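Local coordinates for surface presentation of antigens protein SpaO (Salmonella typhimurium, PDB 4YX7) that helps run, as part of the longer SpaO protein, a secretory pathway that displays the surface determinants Salmonella needs to enter mammalian cells, at residues A[8-20]-A[36-48]. Sequence-based numbering, arbitrary orientation.
Sequences LRWPLRFVIGSSD and LIRTSRAEVYCYA
The guanidinium of R13 has Y45 CB over one face, with NH2 3.4 Å from CB, and Y47 O at its edge. NH1 and NH2 both bond end-on to Y47 O, NH2 at 2.9 Å, from one face of the carbonyl plane. The bend at chi3 (-50°) turns the group over the neighbouring strand, and a salt bridge from NE to an acidic residue of another protein's chain helps fix its rotation. The Y45 ring is tilted 41° from the guanidinium, its CD1 touching V15 CG2. A water bridges P11 O and Y47 N. P11 crosses Y47 at about a right angle, CG 3.4 Å from CZ, while C46 SG sits at the edge of the W10 ring.

Apart from Y47, just past the second strand, these residues lie on neighbouring antiparallel strands, 9-22 and 39-46, of a probable SPOA (FliM/FliN C-terminal-type) domain of SpaO, a FliN/MopA/SpaO family member. Strand 9-22 pairs on its other side with another protein's chain, continuing the sheet. R13 with Y45 and V15 with E43 are hydrogen-bonded pairs; R13 N to Y45 O measures 2.8 Å. On the opposite face V44 CG2 lies 3.8 Å from F14 CE2, side by side, and F54 meets the F14 ring edge-to-face.

A beta bulge follows: I16 and G17 face three residues, S40 to A42, the extra one on strand 39-46. R41 N bonds to I16 O, but from above its carbonyl plane. Pairing resumes at S18 and T39. Beyond, S19 OG donates to L36 O (2.6 Å) and accepts from R38 N (3.0 Å).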
loop_
_atom_site.group_PDB
_atom_site.type_symbol
_atom_site.label_atom_id
_atom_site.label_comp_id
_atom_site.label_asym_id
_atom_site.label_seq_id
_atom_site.Cartn_x
_atom_site.Cartn_y
_atom_site.Cartn_z
ATOM N N LEU A 8 17.845 -17.283 -27.289
ATOM C CA LEU A 8 18.427 -15.952 -27.121
ATOM C C LEU A 8 17.868 -15.188 -25.918
ATOM O O LEU A 8 18.623 -14.665 -25.099
ATOM C CB LEU A 8 18.202 -15.129 -28.396
ATOM C CG LEU A 8 18.934 -15.516 -29.680
ATOM C CD1 LEU A 8 18.231 -14.883 -30.865
ATOM C CD2 LEU A 8 20.388 -15.066 -29.619
ATOM N N ARG A 9 16.540 -15.120 -25.832
ATOM C CA ARG A 9 15.860 -14.393 -24.765
ATOM C C ARG A 9 14.951 -15.293 -23.899
ATOM O O ARG A 9 14.376 -16.285 -24.371
ATOM C CB ARG A 9 15.048 -13.241 -25.360
ATOM N N TRP A 10 14.820 -14.923 -22.629
ATOM C CA TRP A 10 14.160 -15.767 -21.646
ATOM C C TRP A 10 13.043 -15.006 -20.956
ATOM O O TRP A 10 13.282 -13.961 -20.366
ATOM C CB TRP A 10 15.169 -16.267 -20.605
ATOM C CG TRP A 10 16.464 -16.796 -21.177
ATOM C CD1 TRP A 10 17.445 -16.076 -21.802
ATOM C CD2 TRP A 10 16.928 -18.147 -21.141
ATOM N NE1 TRP A 10 18.472 -16.897 -22.175
ATOM C CE2 TRP A 10 18.184 -18.176 -21.778
ATOM C CE3 TRP A 10 16.399 -19.342 -20.638
ATOM C CZ2 TRP A 10 18.922 -19.349 -21.927
ATOM C CZ3 TRP A 10 17.133 -20.510 -20.786
ATOM C CH2 TRP A 10 18.382 -20.502 -21.426
ATOM N N PRO A 11 11.816 -15.541 -21.009
ATOM C CA PRO A 11 10.663 -14.855 -20.427
ATOM C C PRO A 11 10.582 -15.040 -18.922
ATOM O O PRO A 11 10.226 -16.130 -18.481
ATOM C CB PRO A 11 9.479 -15.535 -21.118
ATOM C CG PRO A 11 9.954 -16.906 -21.357
ATOM C CD PRO A 11 11.436 -16.831 -21.605
ATOM N N LEU A 12 10.884 -14.009 -18.138
ATOM C CA LEU A 12 10.829 -14.173 -16.689
ATOM C C LEU A 12 9.507 -13.682 -16.106
ATOM O O LEU A 12 8.935 -12.703 -16.570
ATOM C CB LEU A 12 11.993 -13.450 -16.022
ATOM C CG LEU A 12 13.397 -13.771 -16.527
ATOM C CD1 LEU A 12 14.406 -13.020 -15.709
ATOM C CD2 LEU A 12 13.673 -15.252 -16.475
ATOM N N ARG A 13 9.016 -14.398 -15.102
ATOM C CA ARG A 13 7.833 -13.994 -14.358
ATOM C C ARG A 13 8.251 -13.795 -12.922
ATOM O O ARG A 13 8.883 -14.673 -12.331
ATOM C CB ARG A 13 6.727 -15.044 -14.442
ATOM C CG ARG A 13 6.370 -15.462 -15.847
ATOM C CD ARG A 13 5.120 -16.300 -15.834
ATOM N NE ARG A 13 5.225 -17.375 -14.856
ATOM C CZ ARG A 13 5.887 -18.505 -15.076
ATOM N NH1 ARG A 13 6.500 -18.692 -16.238
ATOM N NH2 ARG A 13 5.944 -19.449 -14.139
ATOM N N PHE A 14 7.928 -12.638 -12.364
ATOM C CA PHE A 14 8.233 -12.381 -10.970
ATOM C C PHE A 14 6.984 -12.628 -10.143
ATOM O O PHE A 14 6.071 -11.820 -10.096
ATOM C CB PHE A 14 8.790 -10.965 -10.798
ATOM C CG PHE A 14 10.118 -10.764 -11.498
ATOM C CD1 PHE A 14 10.165 -10.385 -12.841
ATOM C CD2 PHE A 14 11.307 -10.996 -10.837
ATOM C CE1 PHE A 14 11.372 -10.224 -13.499
ATOM C CE2 PHE A 14 12.511 -10.826 -11.487
ATOM C CZ PHE A 14 12.541 -10.437 -12.820
ATOM N N VAL A 15 6.964 -13.788 -9.507
ATOM C CA VAL A 15 5.789 -14.286 -8.821
ATOM C C VAL A 15 5.780 -13.887 -7.345
ATOM O O VAL A 15 6.709 -14.202 -6.607
ATOM C CB VAL A 15 5.719 -15.817 -8.943
ATOM C CG1 VAL A 15 4.429 -16.338 -8.366
ATOM C CG2 VAL A 15 5.871 -16.225 -10.395
ATOM N N ILE A 16 4.719 -13.205 -6.924
ATOM C CA ILE A 16 4.560 -12.778 -5.533
ATOM C C ILE A 16 3.614 -13.674 -4.735
ATOM O O ILE A 16 3.399 -13.456 -3.546
ATOM C CB ILE A 16 4.034 -11.338 -5.435
ATOM C CG1 ILE A 16 2.650 -11.233 -6.085
ATOM C CG2 ILE A 16 5.026 -10.366 -6.060
ATOM C CD1 ILE A 16 2.028 -9.873 -5.991
ATOM N N GLY A 17 3.045 -14.684 -5.374
ATOM C CA GLY A 17 2.189 -15.585 -4.639
ATOM C C GLY A 17 1.406 -16.492 -5.542
ATOM O O GLY A 17 1.380 -16.281 -6.751
ATOM N N SER A 18 0.779 -17.510 -4.946
ATOM C CA SER A 18 -0.025 -18.451 -5.702
ATOM C C SER A 18 -1.190 -18.986 -4.892
ATOM O O SER A 18 -1.218 -18.889 -3.667
ATOM C CB SER A 18 0.832 -19.612 -6.209
ATOM O OG SER A 18 1.271 -20.420 -5.136
ATOM N N SER A 19 -2.161 -19.536 -5.605
ATOM C CA SER A 19 -3.339 -20.124 -4.997
ATOM C C SER A 19 -3.766 -21.326 -5.813
ATOM O O SER A 19 -4.033 -21.198 -7.001
ATOM C CB SER A 19 -4.477 -19.112 -4.926
ATOM O OG SER A 19 -4.301 -18.208 -3.854
ATOM N N ASP A 20 -3.831 -22.498 -5.194
ATOM C CA ASP A 20 -4.394 -23.650 -5.882
ATOM C C ASP A 20 -5.914 -23.519 -5.996
ATOM O O ASP A 20 -6.631 -23.451 -4.991
ATOM C CB ASP A 20 -4.018 -24.944 -5.173
ATOM C CG ASP A 20 -2.834 -25.640 -5.819
ATOM O OD1 ASP A 20 -2.805 -25.717 -7.069
ATOM O OD2 ASP A 20 -1.942 -26.123 -5.084
ATOM N N LEU A 36 -8.100 -14.458 -3.218
ATOM C CA LEU A 36 -7.132 -14.507 -2.133
ATOM C C LEU A 36 -5.814 -15.146 -2.592
ATOM O O LEU A 36 -5.802 -16.074 -3.406
ATOM C CB LEU A 36 -7.691 -15.279 -0.940
ATOM C CG LEU A 36 -8.669 -14.589 0.021
ATOM C CD1 LEU A 36 -9.896 -14.066 -0.685
ATOM C CD2 LEU A 36 -9.086 -15.542 1.140
ATOM N N ILE A 37 -4.706 -14.617 -2.085
ATOM C CA ILE A 37 -3.394 -15.214 -2.260
ATOM C C ILE A 37 -3.079 -16.086 -1.044
ATOM O O ILE A 37 -2.794 -15.578 0.039
ATOM C CB ILE A 37 -2.321 -14.145 -2.432
ATOM C CG1 ILE A 37 -2.695 -13.220 -3.600
ATOM C CG2 ILE A 37 -0.972 -14.787 -2.616
ATOM C CD1 ILE A 37 -1.616 -12.237 -4.008
ATOM N N ARG A 38 -3.138 -17.401 -1.225
ATOM C CA ARG A 38 -3.047 -18.322 -0.096
ATOM C C ARG A 38 -1.615 -18.620 0.308
ATOM O O ARG A 38 -1.345 -18.934 1.457
ATOM C CB ARG A 38 -3.769 -19.630 -0.415
ATOM C CG ARG A 38 -5.274 -19.488 -0.564
ATOM C CD ARG A 38 -5.872 -18.713 0.612
ATOM N NE ARG A 38 -5.921 -19.475 1.857
ATOM C CZ ARG A 38 -7.032 -20.001 2.366
ATOM N NH1 ARG A 38 -8.190 -19.844 1.742
ATOM N NH2 ARG A 38 -6.996 -20.679 3.503
ATOM N N THR A 39 -0.699 -18.541 -0.642
ATOM C CA THR A 39 0.707 -18.810 -0.368
ATOM C C THR A 39 1.517 -17.661 -0.919
ATOM O O THR A 39 1.505 -17.424 -2.122
ATOM C CB THR A 39 1.202 -20.135 -1.004
ATOM O OG1 THR A 39 0.350 -21.218 -0.606
ATOM C CG2 THR A 39 2.633 -20.439 -0.577
ATOM N N SER A 40 2.202 -16.934 -0.040
ATOM C CA SER A 40 3.039 -15.817 -0.462
ATOM C C SER A 40 4.407 -16.304 -0.910
ATOM O O SER A 40 5.111 -16.981 -0.165
ATOM C CB SER A 40 3.202 -14.805 0.664
ATOM O OG SER A 40 4.096 -15.301 1.640
ATOM N N ARG A 41 4.771 -15.958 -2.137
ATOM C CA ARG A 41 6.064 -16.314 -2.694
ATOM C C ARG A 41 6.761 -15.035 -3.149
ATOM O O ARG A 41 6.144 -13.970 -3.173
ATOM C CB ARG A 41 5.902 -17.291 -3.862
ATOM C CG ARG A 41 4.760 -18.285 -3.687
ATOM C CD ARG A 41 4.697 -19.302 -4.833
ATOM N NE ARG A 41 5.101 -20.643 -4.407
ATOM C CZ ARG A 41 4.331 -21.724 -4.473
ATOM N NH1 ARG A 41 3.103 -21.632 -4.958
ATOM N NH2 ARG A 41 4.789 -22.900 -4.057
ATOM N N ALA A 42 8.047 -15.135 -3.470
ATOM C CA ALA A 42 8.773 -14.055 -4.139
ATOM C C ALA A 42 9.830 -14.700 -5.000
ATOM O O ALA A 42 11.014 -14.622 -4.700
ATOM C CB ALA A 42 9.392 -13.101 -3.150
ATOM N N GLU A 43 9.388 -15.362 -6.064
ATOM C CA GLU A 43 10.269 -16.193 -6.878
ATOM C C GLU A 43 10.380 -15.702 -8.313
ATOM O O GLU A 43 9.428 -15.173 -8.874
ATOM C CB GLU A 43 9.779 -17.642 -6.903
ATOM C CG GLU A 43 9.523 -18.280 -5.569
ATOM C CD GLU A 43 8.354 -19.250 -5.646
ATOM O OE1 GLU A 43 7.386 -18.941 -6.377
ATOM O OE2 GLU A 43 8.409 -20.326 -5.008
ATOM N N VAL A 44 11.550 -15.902 -8.904
ATOM C CA VAL A 44 11.725 -15.669 -10.324
ATOM C C VAL A 44 11.505 -16.987 -11.056
ATOM O O VAL A 44 12.109 -18.010 -10.734
ATOM C CB VAL A 44 13.115 -15.111 -10.657
ATOM C CG1 VAL A 44 13.128 -14.599 -12.072
ATOM C CG2 VAL A 44 13.490 -14.010 -9.695
ATOM N N TYR A 45 10.605 -16.956 -12.028
ATOM C CA TYR A 45 10.314 -18.119 -12.842
ATOM C C TYR A 45 10.646 -17.842 -14.299
ATOM O O TYR A 45 10.468 -16.727 -14.792
ATOM C CB TYR A 45 8.836 -18.522 -12.714
ATOM C CG TYR A 45 8.533 -19.465 -11.578
ATOM C CD1 TYR A 45 8.505 -19.016 -10.273
ATOM C CD2 TYR A 45 8.266 -20.808 -11.816
ATOM C CE1 TYR A 45 8.222 -19.872 -9.230
ATOM C CE2 TYR A 45 7.985 -21.679 -10.773
ATOM C CZ TYR A 45 7.961 -21.199 -9.479
ATOM O OH TYR A 45 7.674 -22.043 -8.425
ATOM N N CYS A 46 11.163 -18.864 -14.964
ATOM C CA CYS A 46 11.217 -18.911 -16.409
ATOM C C CYS A 46 10.522 -20.193 -16.809
ATOM O O CYS A 46 11.049 -21.274 -16.591
ATOM C CB CYS A 46 12.654 -18.881 -16.921
ATOM S SG CYS A 46 12.776 -18.639 -18.696
ATOM N N TYR A 47 9.329 -20.070 -17.370
ATOM C CA TYR A 47 8.453 -21.221 -17.554
ATOM C C TYR A 47 8.253 -21.933 -16.204
ATOM O O TYR A 47 7.963 -21.287 -15.203
ATOM C CB TYR A 47 9.024 -22.153 -18.635
ATOM C CG TYR A 47 9.247 -21.443 -19.963
ATOM C CD1 TYR A 47 8.173 -21.084 -20.763
ATOM C CD2 TYR A 47 10.522 -21.127 -20.410
ATOM C CE1 TYR A 47 8.358 -20.437 -21.969
ATOM C CE2 TYR A 47 10.714 -20.480 -21.615
ATOM C CZ TYR A 47 9.622 -20.141 -22.387
ATOM O OH TYR A 47 9.785 -19.497 -23.589
ATOM N N ALA A 48 8.427 -23.246 -16.161
ATOM C CA ALA A 48 8.173 -23.992 -14.926
ATOM C C ALA A 48 9.401 -24.071 -14.009
ATOM O O ALA A 48 9.351 -24.707 -12.951
ATOM C CB ALA A 48 7.671 -25.396 -15.258
HETATM O O HOH W 1 8.134 -17.563 -18.197
#